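Local coordinates for putative transcriptional regulator (Bacillus cytotoxicus NVH 391-98, PDB 3K4H), which probably acts as a LacI-family transcriptional regulator whose two-lobed, periplasmic-binding-protein-like sensor domain holds a glucose-containing glycan between its lobes, at residues 102-105 and 106-109; 86-90 and 91-95; 214-218 and 219-223. One frame throughout, in Å; residues are numbered along the deposited sequence.

Contact 1. Residues 102-105 and 106-109; sequences YDRK and DEIT
The planes of the Arg104 guanidinium and the Glu107 carboxylate are turned 69° apart, so neither lies flat on the other. Glu107 OE2 is placed obliquely to the guanidinium and rests on the aliphatic CB and CG of the arginine, with OE2 3.5 Å from Arg104 CG. Arg104 NE stays 4.2 Å from Glu107 OE2, too far for a salt bridge. The arginine chain runs extended from CG to NE and carries the guanidinium past the carboxylate, toward Gln86 and His89 on helix 83-90; Glu107 also reaches His89.

The backbone of the turn is gathered on one carbonyl. Arg104 O accepts a hydrogen bond from Ile108 N at 3.1 Å and a second from Glu107 N at 2.7 Å. Arg104 itself has left-handed backbone angles, and the residues Lys105 to Glu107 that follow wind in a helix-like single turn. Asp106 CG sits between its backbone N and carbonyl carbon (chi1 48°), which turns the carboxylate back over the Arg104 backbone. On the buried side, Ile108 CD1 touches Asp103 O at 3.6 Å and packs near Arg104 CB, while Ile108 also meets Pro101.

This is a surface turn between strand 95-98 and strand 110-112, with the buried Ile108 as its inward-facing apolar residue. Two backbone N-H groups converging on one oxygen hold the carbonyl of Arg104 and close the turn, whereas the carboxylate of Glu107 would be expected to add no more than a weak electrostatic attraction to the positive charge of Arg104.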
loop_
_atom_site.group_PDB
_atom_site.type_symbol
_atom_site.label_atom_id
_atom_site.label_comp_id
_atom_site.label_asym_id
_atom_site.label_seq_id
_atom_site.Cartn_x
_atom_site.Cartn_y
_atom_site.Cartn_z
ATOM N N TYR A 102 -4.994 -5.237 -12.329
ATOM C CA TYR A 102 -6.377 -4.780 -12.297
ATOM C C TYR A 102 -7.173 -5.570 -11.262
ATOM O O TYR A 102 -7.879 -4.985 -10.427
ATOM C CB TYR A 102 -7.062 -4.835 -13.661
ATOM C CG TYR A 102 -8.469 -4.257 -13.601
ATOM C CD1 TYR A 102 -8.681 -2.937 -13.179
ATOM C CD2 TYR A 102 -9.592 -5.032 -13.935
ATOM C CE1 TYR A 102 -9.973 -2.391 -13.102
ATOM C CE2 TYR A 102 -10.903 -4.494 -13.865
ATOM C CZ TYR A 102 -11.078 -3.174 -13.445
ATOM O OH TYR A 102 -12.333 -2.620 -13.368
ATOM N N ASP A 103 -7.022 -6.893 -11.320
ATOM C CA ASP A 103 -7.695 -7.830 -10.424
ATOM C C ASP A 103 -6.693 -8.899 -9.954
ATOM O O ASP A 103 -5.521 -8.879 -10.367
ATOM C CB ASP A 103 -8.869 -8.492 -11.167
ATOM C CG ASP A 103 -8.443 -9.137 -12.501
ATOM O OD1 ASP A 103 -7.223 -9.297 -12.758
ATOM O OD2 ASP A 103 -9.339 -9.490 -13.294
ATOM N N ARG A 104 -7.159 -9.822 -9.104
ATOM C CA ARG A 104 -6.363 -10.968 -8.641
ATOM C C ARG A 104 -5.136 -10.553 -7.836
ATOM O O ARG A 104 -4.102 -11.238 -7.878
ATOM C CB ARG A 104 -5.885 -11.836 -9.808
ATOM C CG ARG A 104 -6.925 -12.457 -10.688
ATOM C CD ARG A 104 -6.206 -12.892 -11.947
ATOM N NE ARG A 104 -6.810 -14.050 -12.604
ATOM C CZ ARG A 104 -6.439 -14.511 -13.801
ATOM N NH1 ARG A 104 -5.462 -13.905 -14.486
ATOM N NH2 ARG A 104 -7.055 -15.573 -14.320
ATOM N N LYS A 105 -5.237 -9.434 -7.118
ATOM C CA LYS A 105 -4.165 -8.996 -6.214
ATOM C C LYS A 105 -3.620 -10.171 -5.401
ATOM O O LYS A 105 -2.415 -10.289 -5.207
ATOM C CB LYS A 105 -4.644 -7.884 -5.265
ATOM C CG LYS A 105 -4.213 -6.463 -5.635
ATOM C CD LYS A 105 -5.120 -5.813 -6.685
ATOM C CE LYS A 105 -6.571 -5.665 -6.217
ATOM N NZ LYS A 105 -6.728 -5.112 -4.829
ATOM N N ASP A 106 -4.528 -11.031 -4.939
ATOM C CA ASP A 106 -4.181 -12.249 -4.208
ATOM C C ASP A 106 -3.294 -13.221 -4.989
ATOM O O ASP A 106 -2.428 -13.856 -4.391
ATOM C CB ASP A 106 -5.430 -12.962 -3.647
ATOM C CG ASP A 106 -6.564 -13.123 -4.678
ATOM O OD1 ASP A 106 -7.536 -13.859 -4.384
ATOM O OD2 ASP A 106 -6.512 -12.517 -5.772
ATOM N N GLU A 107 -3.480 -13.323 -6.305
ATOM C CA GLU A 107 -2.752 -14.314 -7.124
ATOM C C GLU A 107 -1.408 -13.840 -7.705
ATOM O O GLU A 107 -0.495 -14.646 -7.908
ATOM C CB GLU A 107 -3.648 -14.843 -8.254
ATOM C CG GLU A 107 -4.590 -15.965 -7.843
ATOM C CD GLU A 107 -5.837 -16.050 -8.723
ATOM O OE1 GLU A 107 -5.897 -16.974 -9.568
ATOM O OE2 GLU A 107 -6.752 -15.198 -8.573
ATOM N N ILE A 108 -1.301 -12.540 -7.981
ATOM C CA ILE A 108 -0.136 -11.972 -8.661
ATOM C C ILE A 108 0.815 -11.284 -7.687
ATOM O O ILE A 108 0.362 -10.523 -6.819
ATOM C CB ILE A 108 -0.592 -10.951 -9.710
ATOM C CG1 ILE A 108 -1.543 -11.611 -10.708
ATOM C CG2 ILE A 108 0.607 -10.304 -10.434
ATOM C CD1 ILE A 108 -2.526 -10.629 -11.364
ATOM N N THR A 109 2.110 -11.425 -7.886
ATOM C CA THR A 109 3.070 -10.712 -7.063
ATOM C C THR A 109 3.547 -9.465 -7.749
ATOM O O THR A 109 3.993 -9.512 -8.838
ATOM C CB THR A 109 4.275 -11.525 -6.846
ATOM O OG1 THR A 109 3.867 -12.835 -6.507
ATOM C CG2 THR A 109 5.032 -10.982 -5.736
#

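Contact 2. Residues 86-90 and 91-95; sequences QYLHE and QNFPF
A Schellman motif ends helix 83-90 and leads the chain into strand 95-98, part of a helix-to-strand connection in the parallel sheet of this lobe. Asn92, with positive phi (51°), breaks the helical path: Phe93 N reaches back to Leu88 O at 2.9 Å and Asn92 N to His89 O at 3.2 Å. One step earlier, Gln91 N bonds to Tyr87 O at 3.0 Å.

Leu88 is the buried side chain of the turn. Its CG lies anti to the carbonyl carbon (chi1 -63°), and the two methyls part company: CD2 meets Phe93 CB at 4.0 Å, while CD1 touches Phe95 CB at 3.6 Å. Leu88 CB continues the contact along the Phe95 ring, approaching it obliquely. The same leucine touches Val61 of helix 54-66 and Ile73 of strand 72-75, and Phe93 also packs on Ile73, so the helix end is seated against its neighbours.

On the outer side Gln91 bends at chi2 and places CG over one face of the Tyr87 ring in a CH-pi contact, offset toward the rim, with Gln91 CG 3.5 Å from Tyr87 CZ.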
loop_
_atom_site.group_PDB
_atom_site.type_symbol
_atom_site.label_atom_id
_atom_site.label_comp_id
_atom_site.label_asym_id
_atom_site.label_seq_id
_atom_site.Cartn_x
_atom_site.Cartn_y
_atom_site.Cartn_z
ATOM N N GLN A 86 -2.642 -12.812 -19.182
ATOM C CA GLN A 86 -3.527 -13.971 -19.405
ATOM C C GLN A 86 -2.683 -15.147 -19.849
ATOM O O GLN A 86 -2.900 -16.270 -19.406
ATOM C CB GLN A 86 -4.658 -13.715 -20.434
ATOM C CG GLN A 86 -6.091 -13.481 -19.870
ATOM C CD GLN A 86 -6.581 -14.530 -18.818
ATOM O OE1 GLN A 86 -6.763 -14.197 -17.630
ATOM N NE2 GLN A 86 -6.807 -15.781 -19.256
ATOM N N TYR A 87 -1.697 -14.879 -20.696
ATOM C CA TYR A 87 -0.880 -15.926 -21.242
ATOM C C TYR A 87 -0.037 -16.563 -20.168
ATOM O O TYR A 87 -0.045 -17.792 -20.016
ATOM C CB TYR A 87 0.015 -15.419 -22.373
ATOM C CG TYR A 87 0.969 -16.482 -22.874
ATOM C CD1 TYR A 87 2.296 -16.510 -22.444
ATOM C CD2 TYR A 87 0.533 -17.493 -23.745
ATOM C CE1 TYR A 87 3.173 -17.513 -22.886
ATOM C CE2 TYR A 87 1.399 -18.490 -24.193
ATOM C CZ TYR A 87 2.718 -18.496 -23.763
ATOM O OH TYR A 87 3.593 -19.474 -24.190
ATOM N N LEU A 88 0.695 -15.733 -19.434
ATOM C CA LEU A 88 1.636 -16.229 -18.449
ATOM C C LEU A 88 0.894 -16.933 -17.335
ATOM O O LEU A 88 1.363 -17.949 -16.826
ATOM C CB LEU A 88 2.508 -15.102 -17.891
ATOM C CG LEU A 88 3.451 -14.335 -18.827
ATOM C CD1 LEU A 88 4.201 -13.300 -18.034
ATOM C CD2 LEU A 88 4.432 -15.264 -19.537
ATOM N N HIS A 89 -0.270 -16.404 -16.963
ATOM C CA HIS A 89 -1.068 -17.029 -15.909
ATOM C C HIS A 89 -1.542 -18.419 -16.303
ATOM O O HIS A 89 -1.417 -19.359 -15.527
ATOM C CB HIS A 89 -2.254 -16.164 -15.493
ATOM C CG HIS A 89 -3.176 -16.847 -14.531
ATOM N ND1 HIS A 89 -2.838 -17.075 -13.211
ATOM C CD2 HIS A 89 -4.419 -17.366 -14.698
ATOM C CE1 HIS A 89 -3.836 -17.702 -12.608
ATOM N NE2 HIS A 89 -4.810 -17.884 -13.487
ATOM N N GLU A 90 -2.066 -18.543 -17.518
ATOM C CA GLU A 90 -2.444 -19.843 -18.087
ATOM C C GLU A 90 -1.302 -20.868 -18.297
ATOM O O GLU A 90 -1.519 -22.060 -18.164
ATOM C CB GLU A 90 -3.179 -19.624 -19.404
ATOM C CG GLU A 90 -4.574 -19.063 -19.241
ATOM C CD GLU A 90 -5.499 -20.027 -18.541
ATOM O OE1 GLU A 90 -6.120 -19.620 -17.530
ATOM O OE2 GLU A 90 -5.589 -21.193 -18.993
ATOM N N GLN A 91 -0.101 -20.416 -18.649
ATOM C CA GLN A 91 0.991 -21.351 -18.888
ATOM C C GLN A 91 1.690 -21.649 -17.570
ATOM O O GLN A 91 2.686 -22.383 -17.524
ATOM C CB GLN A 91 1.970 -20.839 -19.956
ATOM C CG GLN A 91 1.409 -20.664 -21.396
ATOM C CD GLN A 91 0.501 -21.808 -21.888
ATOM O OE1 GLN A 91 0.926 -22.706 -22.626
ATOM N NE2 GLN A 91 -0.762 -21.760 -21.493
ATOM N N ASN A 92 1.135 -21.096 -16.498
ATOM C CA ASN A 92 1.742 -21.165 -15.179
ATOM C C ASN A 92 3.218 -20.734 -15.156
ATOM O O ASN A 92 4.028 -21.346 -14.476
ATOM C CB ASN A 92 1.603 -22.579 -14.623
ATOM C CG ASN A 92 1.232 -22.592 -13.162
ATOM O OD1 ASN A 92 0.154 -23.058 -12.810
ATOM N ND2 ASN A 92 2.106 -22.074 -12.305
ATOM N N PHE A 93 3.563 -19.678 -15.894
ATOM C CA PHE A 93 4.946 -19.201 -15.983
ATOM C C PHE A 93 5.235 -18.202 -14.876
ATOM O O PHE A 93 4.384 -17.349 -14.608
ATOM C CB PHE A 93 5.204 -18.555 -17.346
ATOM C CG PHE A 93 6.652 -18.368 -17.642
ATOM C CD1 PHE A 93 7.276 -17.145 -17.377
ATOM C CD2 PHE A 93 7.410 -19.423 -18.141
ATOM C CE1 PHE A 93 8.638 -16.975 -17.620
ATOM C CE2 PHE A 93 8.758 -19.277 -18.386
ATOM C CZ PHE A 93 9.385 -18.050 -18.129
ATOM N N PRO A 94 6.425 -18.281 -14.229
ATOM C CA PRO A 94 6.677 -17.345 -13.125
ATOM C C PRO A 94 6.890 -15.918 -13.603
ATOM O O PRO A 94 7.756 -15.671 -14.433
ATOM C CB PRO A 94 7.963 -17.878 -12.461
ATOM C CG PRO A 94 8.374 -19.049 -13.204
ATOM C CD PRO A 94 7.597 -19.126 -14.496
ATOM N N PHE A 95 6.104 -14.980 -13.085
ATOM C CA PHE A 95 6.273 -13.579 -13.432
ATOM C C PHE A 95 5.925 -12.628 -12.294
ATOM O O PHE A 95 5.266 -12.998 -11.325
ATOM C CB PHE A 95 5.438 -13.230 -14.648
ATOM C CG PHE A 95 3.982 -13.058 -14.341
ATOM C CD1 PHE A 95 3.114 -14.153 -14.379
ATOM C CD2 PHE A 95 3.473 -11.800 -14.011
ATOM C CE1 PHE A 95 1.776 -13.999 -14.088
ATOM C CE2 PHE A 95 2.135 -11.638 -13.725
ATOM C CZ PHE A 95 1.279 -12.746 -13.757
#

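Contact 3. Residues 214-218 and 219-223; sequences KGFVV and PKDVS
With chi1 of -59°, Asp221 sets its carboxylate anti to its own carbonyl carbon and turns it back toward the extended run of Phe216 and Val217. Phe216 takes a similar first torsion (-65°), and together with chi2 of -91° this presents the edge of its ring to Asp221. The two side chains cross at about a right angle: Asp221 CB lies in the plane of the ring, 3.9 Å from Phe216 CD1, and the carboxylate stands steeply to that plane.

Asp221 then closes the loop with two bonds to one residue. Its OD2 accepts from Val217 N at 2.7 Å, met on the anti side and close to the carboxylate plane, while Asp221 N donates to Val217 O at 2.9 Å with an N-H...O angle of 160°. Both polar backbone atoms of Val217 are thus engaged by the same aspartate, one through its side chain and one through its main chain.

Between these bonds the chain makes a compact turn through a cis peptide bond, Val218-Pro219. On its outer side Lys220 lies with its aliphatic carbons against Val217, with Lys220 CG 3.4 Å from Val217 CG1. Val218 faces inward instead; its CG1 meets the proline ring at Pro219 CB, 3.9 Å away, and comes up to Val222 O.

The loop links helix 201-213, closed at Gly215 by a Schellman motif, to strand 223-227 of the lobe's mixed sheet. Val218 packs on Leu208 and Leu211 of helix 201-213, and Val222 joins it on Leu211. Helix 176-187 borders the loop through Met187, which touches both Phe216 and Val222, and Ser223 enters the sheet with backbone bonds to Thr194 and Ile196.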
loop_
_atom_site.group_PDB
_atom_site.type_symbol
_atom_site.label_atom_id
_atom_site.label_comp_id
_atom_site.label_asym_id
_atom_site.label_seq_id
_atom_site.Cartn_x
_atom_site.Cartn_y
_atom_site.Cartn_z
ATOM N N LYS A 214 3.570 30.404 -24.246
ATOM C CA LYS A 214 2.375 31.249 -24.266
ATOM C C LYS A 214 2.524 32.506 -23.401
ATOM O O LYS A 214 1.610 33.345 -23.350
ATOM C CB LYS A 214 1.127 30.434 -23.918
ATOM C CG LYS A 214 0.883 29.329 -24.949
ATOM C CD LYS A 214 -0.462 28.653 -24.799
ATOM C CE LYS A 214 -0.846 27.962 -26.088
ATOM N NZ LYS A 214 -2.313 27.768 -26.112
ATOM N N GLY A 215 3.686 32.626 -22.750
ATOM C CA GLY A 215 4.031 33.788 -21.965
ATOM C C GLY A 215 3.563 33.714 -20.526
ATOM O O GLY A 215 3.580 34.719 -19.802
ATOM N N PHE A 216 3.144 32.533 -20.089
ATOM C CA PHE A 216 2.856 32.346 -18.668
ATOM C C PHE A 216 4.143 32.161 -17.883
ATOM O O PHE A 216 5.221 31.912 -18.433
ATOM C CB PHE A 216 1.950 31.141 -18.427
ATOM C CG PHE A 216 0.592 31.279 -19.007
ATOM C CD1 PHE A 216 -0.428 31.818 -18.262
ATOM C CD2 PHE A 216 0.334 30.866 -20.303
ATOM C CE1 PHE A 216 -1.709 31.941 -18.822
ATOM C CE2 PHE A 216 -0.914 30.991 -20.863
ATOM C CZ PHE A 216 -1.937 31.515 -20.141
ATOM N N VAL A 217 4.025 32.276 -16.575
ATOM C CA VAL A 217 5.181 32.086 -15.742
ATOM C C VAL A 217 4.843 31.044 -14.728
ATOM O O VAL A 217 3.827 31.140 -14.036
ATOM C CB VAL A 217 5.677 33.406 -15.079
ATOM C CG1 VAL A 217 6.680 33.127 -13.990
ATOM C CG2 VAL A 217 6.328 34.285 -16.125
ATOM N N VAL A 218 5.699 30.040 -14.649
ATOM C CA VAL A 218 5.594 29.071 -13.572
ATOM C C VAL A 218 6.552 29.509 -12.471
ATOM O O VAL A 218 7.719 29.785 -12.754
ATOM C CB VAL A 218 5.874 27.626 -14.054
ATOM C CG1 VAL A 218 5.680 26.641 -12.926
ATOM C CG2 VAL A 218 4.975 27.273 -15.197
ATOM N N PRO A 219 6.065 29.581 -11.216
ATOM C CA PRO A 219 4.727 29.194 -10.792
ATOM C C PRO A 219 3.766 30.308 -10.425
ATOM O O PRO A 219 2.757 30.035 -9.745
ATOM C CB PRO A 219 5.018 28.444 -9.525
ATOM C CG PRO A 219 6.104 29.223 -8.924
ATOM C CD PRO A 219 6.957 29.726 -10.057
ATOM N N LYS A 220 4.050 31.541 -10.837
ATOM C CA LYS A 220 3.164 32.633 -10.460
ATOM C C LYS A 220 1.775 32.437 -11.074
ATOM O O LYS A 220 0.772 32.584 -10.379
ATOM C CB LYS A 220 3.750 34.012 -10.780
ATOM C CG LYS A 220 3.994 34.298 -12.242
ATOM C CD LYS A 220 4.070 35.815 -12.557
ATOM C CE LYS A 220 5.314 36.514 -11.975
ATOM N NZ LYS A 220 5.731 37.702 -12.774
ATOM N N ASP A 221 1.723 32.081 -12.356
ATOM C CA ASP A 221 0.451 31.923 -13.047
ATOM C C ASP A 221 -0.138 30.511 -12.889
ATOM O O ASP A 221 -1.360 30.340 -12.748
ATOM C CB ASP A 221 0.605 32.263 -14.532
ATOM C CG ASP A 221 1.107 33.683 -14.774
ATOM O OD1 ASP A 221 0.563 34.627 -14.179
ATOM O OD2 ASP A 221 2.033 33.858 -15.588
ATOM N N VAL A 222 0.726 29.502 -12.922
ATOM C CA VAL A 222 0.267 28.120 -12.871
ATOM C C VAL A 222 1.273 27.323 -12.094
ATOM O O VAL A 222 2.465 27.423 -12.363
ATOM C CB VAL A 222 0.142 27.486 -14.279
ATOM C CG1 VAL A 222 -0.257 26.036 -14.179
ATOM C CG2 VAL A 222 -0.870 28.197 -15.106
ATOM N N SER A 223 0.791 26.547 -11.129
ATOM C CA SER A 223 1.624 25.612 -10.391
ATOM C C SER A 223 1.573 24.228 -11.056
ATOM O O SER A 223 0.511 23.782 -11.520
ATOM C CB SER A 223 1.162 25.512 -8.930
ATOM O OG SER A 223 1.194 26.769 -8.283
#

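Overall arrangement
Contacts 1 and 2 are neighbours in one lobe, their centres 13 Å apart, on successive loops either side of strand 95-98. They meet directly: Arg104 packs on His89 and Gln86, and Ile108 CG2 lies 3.9 Å from Phe95 CE2, so the surface turn of contact 1 rests on the helix end of contact 2. Contact 3 belongs to the other lobe, across the chain's centre, with its centre 42 Å from that of contact 1 and 48 Å from that of contact 2. Bound glucose occupies the region between the lobes. The side chain of Ile108 in contact 1 is about 11 Å from a bound glucose. For Phe95 in contact 2 the side chain is about 12 Å from a bound glucose.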